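Local coordinates for protein carbohydrate kinase (Agrobacterium tumefaciens, PDB 2NWH) that probably phosphorylates a sugar or related small substrate with ATP, as a ribokinase-fold carbohydrate kinase, at residues G219-F231 / K248-Y261. Sequence-based numbering, arbitrary orientation.
Sequences GVVTRGASEVVAF and KDVTGAGDAMASGY. With NA (sodium ion), chain E.
Thr251 spends its hydroxyl twice: OG1 binds the sodium ion at 2.6 Å and donates a hydrogen bond to Gly224 O (2.9 Å). Chi1 of 62° sets OG1 between the backbone N and carbonyl carbon, on the side of the ion; the residue's own carbonyl O binds the same ion, and both carboxylate oxygens of Asp249 complete the four protein ligands. Thr251 N also reaches Asp249 OD1 from above the carboxylate plane, an Asx turn that helps orient a group already held by two bonds to the ion. Next to this site, Val250 N gives Ala225 O an almost straight bond of 3.1 Å, tying the loop to the hairpin turn, where Gly224 accommodates a positive phi.

Along the hairpin, small and branched apolar residues suit a sheet covered by helix 255-261. Val220 CG2 sits centrally over one face of the Tyr261 ring, 3.6 Å from its centroid, a CH-pi contact. Tyr261 OH reaches past Ala230 CB to a water in the ring plane that donates to Phe231 O.

The loop Asp-Val-Thr-Gly-Ala-Gly-Asp matches the pfkB signature, whose final aspartate is the catalytic base in relatives; Thr251 OG1 joins the cation site directly to the hairpin turn.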
loop_
_atom_site.group_PDB
_atom_site.type_symbol
_atom_site.label_atom_id
_atom_site.label_comp_id
_atom_site.label_asym_id
_atom_site.label_seq_id
_atom_site.Cartn_x
_atom_site.Cartn_y
_atom_site.Cartn_z
ATOM N N GLY A 219 -6.019 2.923 12.645
ATOM C CA GLY A 219 -6.159 2.782 11.211
ATOM C C GLY A 219 -6.715 4.022 10.540
ATOM O O GLY A 219 -6.917 5.044 11.188
ATOM N N VAL A 220 -6.876 3.917 9.219
ATOM C CA VAL A 220 -7.410 4.941 8.353
ATOM C C VAL A 220 -8.447 4.304 7.426
ATOM O O VAL A 220 -8.180 3.270 6.794
ATOM C CB VAL A 220 -6.300 5.574 7.524
ATOM C CG1 VAL A 220 -6.874 6.615 6.537
ATOM C CG2 VAL A 220 -5.269 6.173 8.442
ATOM N N VAL A 221 -9.638 4.906 7.351
ATOM C CA VAL A 221 -10.625 4.420 6.406
ATOM C C VAL A 221 -11.040 5.556 5.470
ATOM O O VAL A 221 -11.415 6.652 5.920
ATOM C CB VAL A 221 -11.834 3.746 7.106
ATOM C CG1 VAL A 221 -12.830 3.226 6.079
ATOM C CG2 VAL A 221 -11.368 2.594 8.025
ATOM N N THR A 222 -10.934 5.305 4.167
ATOM C CA THR A 222 -11.304 6.311 3.180
ATOM C C THR A 222 -12.669 5.999 2.553
ATOM O O THR A 222 -13.030 4.818 2.401
ATOM C CB THR A 222 -10.270 6.419 2.060
ATOM O OG1 THR A 222 -10.290 5.216 1.289
ATOM C CG2 THR A 222 -8.857 6.636 2.613
ATOM N N ARG A 223 -13.412 7.051 2.183
ATOM C CA ARG A 223 -14.688 6.891 1.473
ATOM C C ARG A 223 -14.876 7.890 0.322
ATOM O O ARG A 223 -14.953 9.110 0.538
ATOM C CB ARG A 223 -15.869 6.993 2.434
ATOM C CG ARG A 223 -17.211 6.773 1.737
ATOM C CD ARG A 223 -18.375 7.198 2.580
ATOM N NE ARG A 223 -18.720 6.228 3.614
ATOM C CZ ARG A 223 -19.714 6.400 4.489
ATOM N NH1 ARG A 223 -19.968 5.468 5.405
ATOM N NH2 ARG A 223 -20.453 7.503 4.453
ATOM N N GLY A 224 -14.975 7.369 -0.900
ATOM C CA GLY A 224 -15.162 8.212 -2.088
ATOM C C GLY A 224 -13.981 9.149 -2.314
ATOM O O GLY A 224 -12.840 8.813 -1.999
ATOM N N ALA A 225 -14.265 10.332 -2.847
ATOM C CA ALA A 225 -13.227 11.321 -3.154
ATOM C C ALA A 225 -12.718 12.136 -1.946
ATOM O O ALA A 225 -11.553 12.545 -1.930
ATOM C CB ALA A 225 -13.724 12.270 -4.264
ATOM N N SER A 226 -13.581 12.349 -0.947
ATOM C CA SER A 226 -13.383 13.407 0.048
ATOM C C SER A 226 -13.631 13.090 1.546
ATOM O O SER A 226 -13.486 14.004 2.375
ATOM C CB SER A 226 -14.238 14.637 -0.334
ATOM O OG SER A 226 -13.745 15.314 -1.487
ATOM N N GLU A 227 -14.027 11.862 1.912
ATOM C CA GLU A 227 -14.184 11.543 3.350
ATOM C C GLU A 227 -13.118 10.560 3.845
ATOM O O GLU A 227 -12.888 9.515 3.220
ATOM C CB GLU A 227 -15.576 11.000 3.706
ATOM C CG GLU A 227 -16.742 11.673 3.020
ATOM C CD GLU A 227 -18.098 11.122 3.461
ATOM O OE1 GLU A 227 -18.516 11.372 4.622
ATOM O OE2 GLU A 227 -18.762 10.457 2.633
ATOM N N VAL A 228 -12.475 10.904 4.960
ATOM C CA VAL A 228 -11.437 10.043 5.557
ATOM C C VAL A 228 -11.527 10.101 7.073
ATOM O O VAL A 228 -11.677 11.181 7.636
ATOM C CB VAL A 228 -10.005 10.494 5.195
ATOM C CG1 VAL A 228 -9.007 9.339 5.489
ATOM C CG2 VAL A 228 -9.899 10.967 3.744
ATOM N N VAL A 229 -11.420 8.940 7.723
ATOM C CA VAL A 229 -11.339 8.861 9.173
ATOM C C VAL A 229 -9.994 8.223 9.580
ATOM O O VAL A 229 -9.527 7.285 8.919
ATOM C CB VAL A 229 -12.579 8.121 9.761
ATOM C CG1 VAL A 229 -12.633 6.652 9.338
ATOM C CG2 VAL A 229 -12.667 8.272 11.287
ATOM N N ALA A 230 -9.351 8.786 10.607
ATOM C CA ALA A 230 -8.116 8.219 11.169
ATOM C C ALA A 230 -8.332 8.001 12.648
ATOM O O ALA A 230 -9.055 8.768 13.280
ATOM C CB ALA A 230 -6.951 9.132 10.941
ATOM N N PHE A 231 -7.751 6.943 13.205
ATOM C CA PHE A 231 -7.880 6.681 14.641
ATOM C C PHE A 231 -6.654 5.988 15.223
ATOM O O PHE A 231 -5.868 5.371 14.487
ATOM C CB PHE A 231 -9.182 5.935 14.960
ATOM C CG PHE A 231 -9.218 4.495 14.494
ATOM C CD1 PHE A 231 -9.017 3.454 15.399
ATOM C CD2 PHE A 231 -9.506 4.181 13.162
ATOM C CE1 PHE A 231 -9.063 2.092 14.973
ATOM C CE2 PHE A 231 -9.542 2.837 12.717
ATOM C CZ PHE A 231 -9.322 1.791 13.624
ATOM N N LYS A 248 -10.287 18.691 -4.443
ATOM C CA LYS A 248 -11.560 17.956 -4.464
ATOM C C LYS A 248 -11.418 16.435 -4.524
ATOM O O LYS A 248 -12.424 15.722 -4.525
ATOM C CB LYS A 248 -12.430 18.420 -5.642
ATOM C CG LYS A 248 -12.517 19.915 -5.817
ATOM C CD LYS A 248 -13.182 20.586 -4.630
ATOM C CE LYS A 248 -13.619 22.032 -4.980
ATOM N NZ LYS A 248 -12.547 22.825 -5.671
ATOM N N ASP A 249 -10.182 15.945 -4.610
ATOM C CA ASP A 249 -9.897 14.505 -4.546
ATOM C C ASP A 249 -8.607 14.300 -3.780
ATOM O O ASP A 249 -7.544 14.763 -4.203
ATOM C CB ASP A 249 -9.785 13.892 -5.951
ATOM C CG ASP A 249 -9.834 12.355 -5.939
ATOM O OD1 ASP A 249 -9.854 11.731 -4.847
ATOM O OD2 ASP A 249 -9.836 11.745 -7.036
ATOM N N VAL A 250 -8.732 13.607 -2.651
ATOM C CA VAL A 250 -7.630 13.293 -1.747
ATOM C C VAL A 250 -7.537 11.763 -1.502
ATOM O O VAL A 250 -7.065 11.296 -0.453
ATOM C CB VAL A 250 -7.815 14.071 -0.416
ATOM C CG1 VAL A 250 -7.710 15.600 -0.665
ATOM C CG2 VAL A 250 -9.187 13.714 0.261
ATOM N N THR A 251 -7.990 10.983 -2.482
ATOM C CA THR A 251 -7.943 9.512 -2.375
ATOM C C THR A 251 -7.353 8.878 -3.662
ATOM O O THR A 251 -7.669 9.307 -4.786
ATOM C CB THR A 251 -9.347 8.921 -2.083
ATOM O OG1 THR A 251 -10.232 9.245 -3.174
ATOM C CG2 THR A 251 -9.922 9.502 -0.782
ATOM N N GLY A 252 -6.516 7.852 -3.503
ATOM C CA GLY A 252 -5.995 7.125 -4.655
ATOM C C GLY A 252 -6.130 5.628 -4.549
ATOM O O GLY A 252 -6.971 5.097 -3.780
ATOM N N ALA A 253 -5.294 4.941 -5.340
ATOM C CA ALA A 253 -5.098 3.484 -5.260
ATOM C C ALA A 253 -4.919 2.979 -3.822
ATOM O O ALA A 253 -5.306 1.846 -3.513
ATOM C CB ALA A 253 -3.920 3.073 -6.117
ATOM N N GLY A 254 -4.333 3.817 -2.959
ATOM C CA GLY A 254 -4.224 3.536 -1.533
ATOM C C GLY A 254 -2.812 3.661 -0.996
ATOM O O GLY A 254 -2.615 3.949 0.194
ATOM N N ASP A 255 -1.835 3.447 -1.878
ATOM C CA ASP A 255 -0.421 3.531 -1.537
ATOM C C ASP A 255 -0.007 4.907 -1.034
ATOM O O ASP A 255 0.854 5.021 -0.144
ATOM C CB ASP A 255 0.502 3.075 -2.714
ATOM C CG ASP A 255 0.158 3.731 -4.100
ATOM O OD1 ASP A 255 -0.960 3.498 -4.608
ATOM O OD2 ASP A 255 1.020 4.417 -4.720
ATOM N N ALA A 256 -0.566 5.947 -1.654
ATOM C CA ALA A 256 -0.101 7.277 -1.423
ATOM C C ALA A 256 -0.631 7.778 -0.073
ATOM O O ALA A 256 0.109 8.329 0.704
ATOM C CB ALA A 256 -0.512 8.210 -2.612
ATOM N N MET A 257 -1.918 7.609 0.192
ATOM C CA MET A 257 -2.507 7.957 1.479
ATOM C C MET A 257 -1.707 7.276 2.618
ATOM O O MET A 257 -1.232 7.920 3.588
ATOM C CB MET A 257 -3.971 7.487 1.456
ATOM C CG MET A 257 -4.691 7.390 2.801
ATOM S SD MET A 257 -5.133 9.003 3.466
ATOM C CE MET A 257 -4.069 9.042 4.881
ATOM N N ALA A 258 -1.541 5.960 2.477
ATOM C CA ALA A 258 -0.837 5.153 3.492
ATOM C C ALA A 258 0.546 5.727 3.717
ATOM O O ALA A 258 0.944 6.004 4.863
ATOM C CB ALA A 258 -0.744 3.656 3.052
ATOM N N SER A 259 1.274 5.944 2.611
ATOM C CA SER A 259 2.634 6.416 2.720
ATOM C C SER A 259 2.712 7.757 3.406
ATOM O O SER A 259 3.595 7.948 4.218
ATOM C CB SER A 259 3.246 6.502 1.340
ATOM O OG SER A 259 3.072 5.204 0.761
ATOM N N GLY A 260 1.812 8.684 3.047
ATOM C CA GLY A 260 1.854 10.033 3.613
ATOM C C GLY A 260 1.461 10.016 5.078
ATOM O O GLY A 260 2.089 10.681 5.908
ATOM N N TYR A 261 0.450 9.212 5.394
ATOM C CA TYR A 261 0.013 9.075 6.790
ATOM C C TYR A 261 1.080 8.414 7.655
ATOM O O TYR A 261 1.443 8.933 8.716
ATOM C CB TYR A 261 -1.295 8.286 6.841
ATOM C CG TYR A 261 -1.920 8.247 8.206
ATOM C CD1 TYR A 261 -2.868 9.203 8.576
ATOM C CD2 TYR A 261 -1.546 7.263 9.152
ATOM C CE1 TYR A 261 -3.455 9.183 9.835
ATOM C CE2 TYR A 261 -2.139 7.237 10.431
ATOM C CZ TYR A 261 -3.083 8.209 10.759
ATOM O OH TYR A 261 -3.700 8.216 11.999
HETATM NA NA NA E . -9.830 9.570 -5.688
HETATM O O HOH W 1 -3.249 5.975 13.499
#